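Local coordinates for peptide ABC transporter, peptide-binding protein (PDB 2D5W), which binds oligopeptides and probably delivers them to an ABC transporter for uptake into the cell, at residues D324-T327 and R328-I331. Residues are numbered along the deposited sequence; the frame is centred on the assembly and turned at random.
Sequences DKRT and RQAI
Lys325 O receives Gln329 N at 2.9 Å as the helix 325-333 winds through its first turns, and the same i to i+4 step joins Arg326 O to Ala330 N and Thr327 O to Ile331 N. The chain enters this helix through Asp324, whose O accepts from Thr327 N and whose carboxylate caps the N-terminus: OD1 takes Arg326 N at 2.9 Å with its anti lone pair. The Arg326 side chain then closes on the same carboxylate side-on, NE reaching Asp324 OD1 at 3.0 Å and NH1 reaching Asp324 OD2 at 2.9 Å; both oxygens lie near the guanidinium plane, which is itself tilted from the carboxylate plane. With three bonds on its two oxygens, the cap is probably held firmly in rotation. Arg328 folds back over the first turn, its chain bent at chi3 (-65°), which lays one guanidinium face on Lys325 CA, 3.6 Å from NH1. From there NH2 bonds to Leu322 O and NH1 to Glu541 O. Lys325 and Gln329 run side by side in the same direction, CD 4.0 Å from NE2, and the lysine ends in a salt bridge with Glu540. Thr327 OG1 is hydrogen-bonded to Gly321 O, while Ala330 packs on helix 374-383. The arrangement is an Asp N-cap, reinforced by an i to i+2 Asp-Arg salt bridge, at the start of a helix in this family 5 solute-binding protein.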
ATOM      1  N   ASP A 324       9.657  24.437   5.803  1.00 11.58           N
ATOM      2  CA  ASP A 324       8.986  25.669   5.380  1.00 11.21           C
ATOM      3  C   ASP A 324       8.252  25.392   4.069  1.00 10.71           C
ATOM      4  O   ASP A 324       8.858  24.930   3.106  1.00 10.94           O
ATOM      5  CB  ASP A 324      10.023  26.781   5.181  1.00 12.71           C
ATOM      6  CG  ASP A 324       9.398  28.159   5.090  1.00 14.41           C
ATOM      7  OD1 ASP A 324       8.566  28.392   4.190  1.00 14.85           O
ATOM      8  OD2 ASP A 324       9.746  29.019   5.928  1.00 16.95           O
ATOM      9  N   LYS A 325       6.954  25.680   4.021  1.00 10.51           N
ATOM     10  CA  LYS A 325       6.193  25.414   2.806  1.00 11.08           C
ATOM     11  C   LYS A 325       6.770  26.111   1.578  1.00 10.18           C
ATOM     12  O   LYS A 325       6.633  25.610   0.465  1.00 11.18           O
ATOM     13  CB  LYS A 325       4.719  25.806   2.975  1.00 12.74           C
ATOM     14  CG  LYS A 325       4.435  27.298   3.005  1.00 14.29           C
ATOM     15  CD  LYS A 325       2.931  27.554   3.040  1.00 16.29           C
ATOM     16  CE  LYS A 325       2.620  29.039   3.102  1.00 17.55           C
ATOM     17  NZ  LYS A 325       1.153  29.290   3.188  1.00 21.40           N
ATOM     18  N   ARG A 326       7.409  27.262   1.768  1.00 10.63           N
ATOM     19  CA  ARG A 326       7.986  27.982   0.637  1.00 11.05           C
ATOM     20  C   ARG A 326       9.041  27.145  -0.082  1.00  9.97           C
ATOM     21  O   ARG A 326       9.166  27.209  -1.304  1.00 10.63           O
ATOM     22  CB  ARG A 326       8.594  29.309   1.105  1.00 12.33           C
ATOM     23  CG  ARG A 326       7.561  30.347   1.535  1.00 14.10           C
ATOM     24  CD  ARG A 326       8.226  31.586   2.121  1.00 15.54           C
ATOM     25  NE  ARG A 326       8.912  31.282   3.372  1.00 15.14           N
ATOM     26  CZ  ARG A 326       9.729  32.117   4.004  1.00 15.39           C
ATOM     27  NH1 ARG A 326      10.304  31.744   5.139  1.00 16.07           N
ATOM     28  NH2 ARG A 326       9.976  33.320   3.501  1.00 17.01           N
ATOM     29  N   THR A 327       9.791  26.353   0.674  1.00 10.01           N
ATOM     30  CA  THR A 327      10.821  25.504   0.087  1.00 10.00           C
ATOM     31  C   THR A 327      10.187  24.400  -0.753  1.00 10.01           C
ATOM     32  O   THR A 327      10.662  24.076  -1.842  1.00 10.06           O
ATOM     33  CB  THR A 327      11.680  24.846   1.176  1.00  9.71           C
ATOM     34  OG1 THR A 327      12.171  25.856   2.063  1.00 10.26           O
ATOM     35  CG2 THR A 327      12.858  24.104   0.558  1.00 10.18           C
ATOM     36  N   ARG A 328       9.107  23.824  -0.236  1.00 10.24           N
ATOM     37  CA  ARG A 328       8.418  22.748  -0.929  1.00  9.32           C
ATOM     38  C   ARG A 328       7.730  23.277  -2.187  1.00  9.41           C
ATOM     39  O   ARG A 328       7.725  22.614  -3.228  1.00  9.78           O
ATOM     40  CB  ARG A 328       7.437  22.071   0.035  1.00  9.73           C
ATOM     41  CG  ARG A 328       8.150  21.583   1.301  1.00 10.37           C
ATOM     42  CD  ARG A 328       7.298  20.657   2.148  1.00 10.61           C
ATOM     43  NE  ARG A 328       6.115  21.295   2.720  1.00 10.57           N
ATOM     44  CZ  ARG A 328       6.071  21.899   3.904  1.00 10.47           C
ATOM     45  NH1 ARG A 328       4.933  22.438   4.325  1.00 11.28           N
ATOM     46  NH2 ARG A 328       7.150  21.971   4.669  1.00 10.64           N
ATOM     47  N   GLN A 329       7.174  24.481  -2.098  1.00 10.00           N
ATOM     48  CA  GLN A 329       6.529  25.103  -3.248  1.00 10.48           C
ATOM     49  C   GLN A 329       7.589  25.407  -4.312  1.00 10.12           C
ATOM     50  O   GLN A 329       7.356  25.215  -5.506  1.00 10.36           O
ATOM     51  CB  GLN A 329       5.832  26.399  -2.830  1.00 10.01           C
ATOM     52  CG  GLN A 329       4.737  26.205  -1.796  1.00 11.70           C
ATOM     53  CD  GLN A 329       4.145  27.517  -1.329  1.00 12.23           C
ATOM     54  OE1 GLN A 329       4.839  28.528  -1.260  1.00 15.10           O
ATOM     55  NE2 GLN A 329       2.863  27.504  -0.989  1.00 12.62           N
ATOM     56  N   ALA A 330       8.758  25.875  -3.875  1.00 10.28           N
ATOM     57  CA  ALA A 330       9.842  26.194  -4.799  1.00 10.14           C
ATOM     58  C   ALA A 330      10.269  24.949  -5.564  1.00 10.42           C
ATOM     59  O   ALA A 330      10.421  24.979  -6.786  1.00 11.36           O
ATOM     60  CB  ALA A 330      11.032  26.771  -4.034  1.00 11.16           C
ATOM     61  N   ILE A 331      10.470  23.851  -4.844  1.00  9.79           N
ATOM     62  CA  ILE A 331      10.878  22.616  -5.493  1.00 10.18           C
ATOM     63  C   ILE A 331       9.838  22.170  -6.516  1.00  9.58           C
ATOM     64  O   ILE A 331      10.190  21.797  -7.635  1.00 10.02           O
ATOM     65  CB  ILE A 331      11.113  21.486  -4.461  1.00  9.91           C
ATOM     66  CG1 ILE A 331      12.327  21.826  -3.587  1.00 10.43           C
ATOM     67  CG2 ILE A 331      11.340  20.153  -5.181  1.00 10.56           C
ATOM     68  CD1 ILE A 331      12.542  20.869  -2.422  1.00 12.56           C
TER